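Local coordinates for protein toll-like receptor 6, Variable lymphocyte receptor B (PDB 3A79) that probably recognises microbial diacylated lipopeptides in innate immunity through the TLR6 ectodomain, here engineered as a fusion with a hagfish variable lymphocyte receptor, at residues L376-K390 with N401-L415. Numbering follows the deposited sequence.
With NAG (2-acetamido-2-deoxy-beta-D-glucopyranose), chain H; NAG (2-acetamido-2-deoxy-beta-D-glucopyranose), chain I; NAG (2-acetamido-2-deoxy-beta-D-glucopyranose), chain G.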
loop_
_atom_site.group_PDB
_atom_site.type_symbol
_atom_site.label_atom_id
_atom_site.label_comp_id
_atom_site.label_asym_id
_atom_site.label_seq_id
_atom_site.Cartn_x
_atom_site.Cartn_y
_atom_site.Cartn_z
ATOM N N LEU B 376 3.132 16.363 19.929
ATOM C CA LEU B 376 3.225 17.158 18.714
ATOM C C LEU B 376 2.161 18.257 18.757
ATOM O O LEU B 376 1.500 18.555 17.760
ATOM C CB LEU B 376 3.046 16.272 17.477
ATOM C CG LEU B 376 4.146 15.239 17.186
ATOM C CD1 LEU B 376 3.681 14.243 16.145
ATOM C CD2 LEU B 376 5.463 15.893 16.753
ATOM N N LYS B 377 2.003 18.859 19.929
ATOM C CA LYS B 377 0.972 19.865 20.129
ATOM C C LYS B 377 1.327 21.199 19.481
ATOM O O LYS B 377 0.520 22.120 19.471
ATOM C CB LYS B 377 0.690 20.059 21.618
ATOM C CG LYS B 377 -0.111 18.945 22.270
ATOM C CD LYS B 377 -0.254 19.214 23.761
ATOM C CE LYS B 377 -0.945 18.078 24.491
ATOM N NZ LYS B 377 -2.396 18.062 24.210
ATOM N N ARG B 378 2.536 21.313 18.945
ATOM C CA ARG B 378 2.904 22.531 18.228
ATOM C C ARG B 378 2.764 22.313 16.724
ATOM O O ARG B 378 2.613 23.274 15.965
ATOM C CB ARG B 378 4.315 23.023 18.609
ATOM C CG ARG B 378 4.372 23.807 19.916
ATOM C CD ARG B 378 5.815 24.060 20.359
ATOM N NE ARG B 378 5.943 25.020 21.463
ATOM C CZ ARG B 378 7.106 25.454 21.956
ATOM N NH1 ARG B 378 8.259 25.018 21.451
ATOM N NH2 ARG B 378 7.116 26.331 22.955
ATOM N N LEU B 379 2.785 21.043 16.317
ATOM C CA LEU B 379 2.680 20.641 14.904
ATOM C C LEU B 379 1.481 21.223 14.167
ATOM O O LEU B 379 0.334 20.940 14.518
ATOM C CB LEU B 379 2.631 19.115 14.788
ATOM C CG LEU B 379 2.576 18.553 13.374
ATOM C CD1 LEU B 379 3.677 19.151 12.541
ATOM C CD2 LEU B 379 2.697 17.048 13.419
ATOM N N GLN B 380 1.755 22.007 13.127
ATOM C CA GLN B 380 0.711 22.720 12.397
ATOM C C GLN B 380 0.376 22.048 11.079
ATOM O O GLN B 380 -0.786 21.960 10.688
ATOM C CB GLN B 380 1.156 24.141 12.092
ATOM C CG GLN B 380 1.506 24.949 13.298
ATOM C CD GLN B 380 1.499 26.425 13.000
ATOM O OE1 GLN B 380 1.288 26.835 11.852
ATOM N NE2 GLN B 380 1.721 27.239 14.033
ATOM N N THR B 381 1.409 21.599 10.381
ATOM C CA THR B 381 1.222 20.987 9.084
ATOM C C THR B 381 1.926 19.647 9.060
ATOM O O THR B 381 3.126 19.560 9.274
ATOM C CB THR B 381 1.775 21.884 7.972
ATOM O OG1 THR B 381 1.163 23.179 8.054
ATOM C CG2 THR B 381 1.501 21.262 6.605
ATOM N N LEU B 382 1.167 18.595 8.817
ATOM C CA LEU B 382 1.733 17.264 8.713
ATOM C C LEU B 382 1.412 16.699 7.332
ATOM O O LEU B 382 0.292 16.826 6.850
ATOM C CB LEU B 382 1.183 16.364 9.822
ATOM C CG LEU B 382 1.426 14.863 9.673
ATOM C CD1 LEU B 382 2.837 14.500 10.092
ATOM C CD2 LEU B 382 0.409 14.114 10.502
ATOM N N ILE B 383 2.405 16.088 6.696
ATOM C CA ILE B 383 2.257 15.583 5.337
ATOM C C ILE B 383 2.677 14.120 5.251
ATOM O O ILE B 383 3.835 13.778 5.487
ATOM C CB ILE B 383 3.079 16.422 4.338
ATOM C CG1 ILE B 383 2.730 17.903 4.485
ATOM C CG2 ILE B 383 2.829 15.961 2.921
ATOM C CD1 ILE B 383 3.336 18.765 3.431
ATOM N N LEU B 384 1.726 13.264 4.907
ATOM C CA LEU B 384 1.960 11.830 4.829
ATOM C C LEU B 384 1.648 11.276 3.424
ATOM O O LEU B 384 1.435 10.076 3.233
ATOM C CB LEU B 384 1.152 11.132 5.928
ATOM C CG LEU B 384 1.708 11.487 7.318
ATOM C CD1 LEU B 384 0.679 11.339 8.408
ATOM C CD2 LEU B 384 2.941 10.645 7.654
ATOM N N GLN B 385 1.645 12.168 2.439
ATOM C CA GLN B 385 1.365 11.804 1.056
ATOM C C GLN B 385 2.270 10.709 0.486
ATOM O O GLN B 385 3.486 10.760 0.606
ATOM C CB GLN B 385 1.447 13.041 0.169
ATOM C CG GLN B 385 1.804 12.738 -1.262
ATOM C CD GLN B 385 1.530 13.914 -2.173
ATOM O OE1 GLN B 385 1.736 13.839 -3.391
ATOM N NE2 GLN B 385 1.050 15.013 -1.588
ATOM N N ARG B 386 1.654 9.729 -0.153
ATOM C CA ARG B 386 2.371 8.640 -0.821
ATOM C C ARG B 386 2.944 7.606 0.144
ATOM O O ARG B 386 4.108 7.225 0.044
ATOM C CB ARG B 386 3.443 9.169 -1.782
ATOM C CG ARG B 386 3.088 9.024 -3.261
ATOM C CD ARG B 386 3.972 9.886 -4.136
ATOM N NE ARG B 386 3.764 11.302 -3.842
ATOM C CZ ARG B 386 4.703 12.239 -3.957
ATOM N NH1 ARG B 386 5.925 11.907 -4.357
ATOM N NH2 ARG B 386 4.428 13.507 -3.664
ATOM N N ASN B 387 2.104 7.147 1.066
ATOM C CA ASN B 387 2.471 6.083 1.994
ATOM C C ASN B 387 1.446 4.943 2.015
ATOM O O ASN B 387 0.673 4.781 1.067
ATOM C CB ASN B 387 2.699 6.663 3.390
ATOM C CG ASN B 387 3.931 7.553 3.452
ATOM O OD1 ASN B 387 3.839 8.780 3.341
ATOM N ND2 ASN B 387 5.093 6.934 3.610
ATOM N N GLY B 388 1.437 4.156 3.087
ATOM C CA GLY B 388 0.542 3.013 3.173
ATOM C C GLY B 388 -0.549 3.120 4.221
ATOM O O GLY B 388 -0.926 2.113 4.811
ATOM N N LEU B 389 -1.065 4.323 4.468
ATOM C CA LEU B 389 -2.097 4.498 5.493
ATOM C C LEU B 389 -3.391 3.788 5.118
ATOM O O LEU B 389 -4.028 4.145 4.131
ATOM C CB LEU B 389 -2.394 5.980 5.732
ATOM C CG LEU B 389 -1.270 6.890 6.203
ATOM C CD1 LEU B 389 -1.840 8.143 6.859
ATOM C CD2 LEU B 389 -0.402 6.136 7.160
ATOM N N LYS B 390 -3.799 2.802 5.914
ATOM C CA LYS B 390 -4.968 1.986 5.562
ATOM C C LYS B 390 -6.287 2.555 6.089
ATOM O O LYS B 390 -7.173 2.909 5.314
ATOM C CB LYS B 390 -4.801 0.554 6.083
ATOM C CG LYS B 390 -5.014 -0.549 5.053
ATOM C CD LYS B 390 -3.690 -0.937 4.388
ATOM C CE LYS B 390 -3.731 -2.367 3.882
ATOM N NZ LYS B 390 -4.929 -2.635 3.005
ATOM N N ASN B 401 -4.667 14.599 19.719
ATOM C CA ASN B 401 -3.979 15.561 20.572
ATOM C C ASN B 401 -2.888 16.367 19.843
ATOM O O ASN B 401 -1.770 16.541 20.322
ATOM C CB ASN B 401 -3.484 14.870 21.843
ATOM C CG ASN B 401 -4.522 14.905 22.950
ATOM O OD1 ASN B 401 -5.018 15.978 23.304
ATOM N ND2 ASN B 401 -4.866 13.739 23.496
ATOM N N MET B 402 -3.257 16.863 18.669
ATOM C CA MET B 402 -2.363 17.616 17.809
ATOM C C MET B 402 -2.867 19.034 17.765
ATOM O O MET B 402 -3.082 19.603 16.704
ATOM C CB MET B 402 -2.348 17.018 16.405
ATOM C CG MET B 402 -1.730 15.638 16.347
ATOM S SD MET B 402 -1.126 15.254 14.703
ATOM C CE MET B 402 -0.088 13.824 15.020
ATOM N N SER B 403 -3.035 19.591 18.954
ATOM C CA SER B 403 -3.694 20.873 19.181
ATOM C C SER B 403 -3.408 22.039 18.218
ATOM O O SER B 403 -4.061 23.078 18.312
ATOM C CB SER B 403 -3.413 21.305 20.614
ATOM O OG SER B 403 -3.295 20.158 21.439
ATOM N N SER B 404 -2.460 21.890 17.297
ATOM C CA SER B 404 -2.147 22.989 16.383
ATOM C C SER B 404 -2.327 22.622 14.917
ATOM O O SER B 404 -2.111 23.456 14.036
ATOM C CB SER B 404 -0.722 23.499 16.606
ATOM O OG SER B 404 -0.567 24.067 17.887
ATOM N N LEU B 405 -2.716 21.376 14.657
ATOM C CA LEU B 405 -2.856 20.888 13.288
ATOM C C LEU B 405 -3.878 21.701 12.518
ATOM O O LEU B 405 -5.017 21.844 12.956
ATOM C CB LEU B 405 -3.270 19.420 13.273
ATOM C CG LEU B 405 -2.882 18.725 11.975
ATOM C CD1 LEU B 405 -1.382 18.805 11.808
ATOM C CD2 LEU B 405 -3.351 17.274 11.920
ATOM N N GLU B 406 -3.462 22.234 11.375
ATOM C CA GLU B 406 -4.368 22.938 10.475
ATOM C C GLU B 406 -4.390 22.258 9.118
ATOM O O GLU B 406 -5.417 22.221 8.453
ATOM C CB GLU B 406 -3.955 24.399 10.301
ATOM C CG GLU B 406 -4.021 25.230 11.569
ATOM C CD GLU B 406 -4.029 26.716 11.279
ATOM O OE1 GLU B 406 -4.131 27.511 12.239
ATOM O OE2 GLU B 406 -3.943 27.087 10.085
ATOM N N THR B 407 -3.253 21.718 8.708
ATOM C CA THR B 407 -3.160 21.069 7.413
ATOM C C THR B 407 -2.725 19.621 7.540
ATOM O O THR B 407 -1.669 19.332 8.087
ATOM C CB THR B 407 -2.150 21.757 6.493
ATOM O OG1 THR B 407 -2.619 23.067 6.142
ATOM C CG2 THR B 407 -1.955 20.911 5.231
ATOM N N LEU B 408 -3.539 18.716 7.015
ATOM C CA LEU B 408 -3.211 17.306 7.028
ATOM C C LEU B 408 -3.351 16.796 5.616
ATOM O O LEU B 408 -4.447 16.782 5.074
ATOM C CB LEU B 408 -4.154 16.546 7.968
ATOM C CG LEU B 408 -3.830 15.104 8.401
ATOM C CD1 LEU B 408 -4.885 14.104 7.963
ATOM C CD2 LEU B 408 -2.455 14.670 7.952
ATOM N N ASP B 409 -2.237 16.409 5.008
ATOM C CA ASP B 409 -2.281 15.756 3.713
ATOM C C ASP B 409 -1.981 14.270 3.839
ATOM O O ASP B 409 -0.826 13.868 3.897
ATOM C CB ASP B 409 -1.305 16.393 2.723
ATOM C CG ASP B 409 -1.297 15.670 1.376
ATOM O OD1 ASP B 409 -2.255 14.912 1.106
ATOM O OD2 ASP B 409 -0.341 15.845 0.585
ATOM N N VAL B 410 -3.025 13.455 3.870
ATOM C CA VAL B 410 -2.840 12.016 3.842
ATOM C C VAL B 410 -3.262 11.444 2.493
ATOM O O VAL B 410 -3.832 10.353 2.417
ATOM C CB VAL B 410 -3.625 11.329 4.960
ATOM C CG1 VAL B 410 -2.824 11.340 6.228
ATOM C CG2 VAL B 410 -4.964 12.017 5.155
ATOM N N SER B 411 -2.975 12.187 1.429
ATOM C CA SER B 411 -3.359 11.770 0.082
ATOM C C SER B 411 -2.449 10.674 -0.475
ATOM O O SER B 411 -1.444 10.315 0.130
ATOM C CB SER B 411 -3.362 12.964 -0.871
ATOM O OG SER B 411 -2.095 13.140 -1.472
ATOM N N LEU B 412 -2.816 10.148 -1.634
ATOM C CA LEU B 412 -2.051 9.097 -2.284
ATOM C C LEU B 412 -1.612 7.951 -1.366
ATOM O O LEU B 412 -0.581 7.315 -1.598
ATOM C CB LEU B 412 -0.882 9.689 -3.082
ATOM C CG LEU B 412 -1.307 10.038 -4.520
ATOM C CD1 LEU B 412 -0.503 11.172 -5.134
ATOM C CD2 LEU B 412 -1.290 8.803 -5.420
ATOM N N ASN B 413 -2.412 7.678 -0.338
ATOM C CA ASN B 413 -2.243 6.459 0.450
ATOM C C ASN B 413 -3.212 5.349 -0.003
ATOM O O ASN B 413 -3.580 5.284 -1.179
ATOM C CB ASN B 413 -2.408 6.754 1.941
ATOM C CG ASN B 413 -1.184 7.422 2.546
ATOM O OD1 ASN B 413 -0.942 8.611 2.342
ATOM N ND2 ASN B 413 -0.415 6.659 3.308
ATOM N N SER B 414 -3.624 4.490 0.930
ATOM C CA SER B 414 -4.557 3.398 0.637
ATOM C C SER B 414 -5.747 3.405 1.589
ATOM O O SER B 414 -6.196 2.349 2.052
ATOM C CB SER B 414 -3.858 2.042 0.744
ATOM O OG SER B 414 -2.615 2.052 0.069
ATOM N N LEU B 415 -6.254 4.597 1.874
ATOM C CA LEU B 415 -7.341 4.765 2.833
ATOM C C LEU B 415 -8.720 4.199 2.401
ATOM O O LEU B 415 -9.038 4.084 1.212
ATOM C CB LEU B 415 -7.490 6.248 3.180
ATOM C CG LEU B 415 -6.424 6.914 4.031
ATOM C CD1 LEU B 415 -6.678 8.422 4.090
ATOM C CD2 LEU B 415 -6.429 6.291 5.414
HETATM C C1 NAG H . -5.845 13.976 24.542
HETATM C C2 NAG H . -5.675 14.672 25.894
HETATM C C3 NAG H . -6.753 14.276 26.904
HETATM C C4 NAG H . -8.137 14.487 26.277
HETATM C C5 NAG H . -8.233 13.729 24.942
HETATM C C6 NAG H . -9.565 13.954 24.218
HETATM C C7 NAG H . -3.433 15.351 26.308
HETATM C C8 NAG H . -3.935 16.760 26.475
HETATM N N2 NAG H . -4.349 14.392 26.399
HETATM O O3 NAG H . -6.600 14.963 28.139
HETATM O O4 NAG H . -9.131 14.094 27.215
HETATM O O5 NAG H . -7.179 14.084 24.057
HETATM O O6 NAG H . -9.498 15.052 23.331
HETATM O O7 NAG H . -2.244 15.123 26.092
HETATM C C1 NAG I . -3.773 17.683 -2.100
HETATM C C2 NAG I . -3.892 18.976 -2.910
HETATM C C3 NAG I . -3.807 18.846 -4.430
HETATM C C4 NAG I . -2.989 17.662 -4.941
HETATM C C5 NAG I . -3.062 16.397 -4.087
HETATM C C6 NAG I . -1.860 15.515 -4.449
HETATM C C7 NAG I . -5.308 20.906 -2.458
HETATM C C8 NAG I . -6.571 21.498 -3.025
HETATM N N2 NAG I . -5.167 19.592 -2.579
HETATM O O3 NAG I . -3.245 20.049 -4.926
HETATM O O4 NAG I . -3.469 17.345 -6.238
HETATM O O5 NAG I . -3.042 16.615 -2.684
HETATM O O6 NAG I . -2.015 14.179 -4.014
HETATM O O7 NAG I . -4.456 21.611 -1.917
HETATM C C1 NAG G . 9.653 17.360 -3.819
HETATM C C2 NAG G . 9.772 16.245 -4.871
HETATM C C3 NAG G . 10.883 16.520 -5.873
HETATM C C4 NAG G . 10.679 17.900 -6.487
HETATM C C5 NAG G . 10.706 18.930 -5.361
HETATM C C6 NAG G . 10.426 20.337 -5.870
HETATM C C7 NAG G . 8.988 14.016 -4.331
HETATM C C8 NAG G . 9.363 12.626 -3.874
HETATM N N2 NAG G . 9.961 14.925 -4.302
HETATM O O3 NAG G . 10.960 15.479 -6.829
HETATM O O4 NAG G . 11.686 18.152 -7.450
HETATM O O5 NAG G . 9.731 18.657 -4.376
HETATM O O6 NAG G . 9.074 20.428 -6.267
HETATM O O7 NAG G . 7.833 14.289 -4.696
#
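The carbonyl oxygen Q380 O is gripped by two successive amides of the next repeat: E406 N at 2.8 Å, in a practically straight bond (179°), and T407 N, both lying in the carbonyl plane. From this fork the two chains run parallel in register, T381 beside T407 and I383 beside D409, with L384 N closing on D409 O. This is the stacking of consecutive leucine-rich repeats, within the TLR6 part of the fusion. On the face that carries T381, I383, T407 and D409, CG2 of T381 rests 3.7 Å from CB of T407, the two side chains running alongside each other. Next to them Q385 carries its amide to D409: CG anti to the backbone N (chi1 153°) and an extended chain bring Q385 NE2 to 2.7 Å from D409 OD2, in a bent bond on its syn lone pair, the amide and carboxylate planes 75° apart. The other carboxylate oxygen, OD1, takes S411 N in an Asx turn, while Q385 OE1 receives R386 NH2 at 2.7 Å from above its carbonyl plane. With an alanine here, D409 OD2 would probably lose this donor and R386 NH2 its Q385 acceptor. S411 OG shares a hydrogen bond with O6 of one glycan sugar, and R386 NH1 donates to O7 of another and to Q362. In the solenoid interior L382 CD2 meets L408 CD2 at 3.9 Å on the opposite face of the strands, and beyond them L389 CD1 lies against V410 CG1. Strand 357-359 continues the parallel stack beyond 381-383, and strand 432-434 does so beyond 407-409, while V395 of the short helix 394-397 packs on L389, V410 and L415.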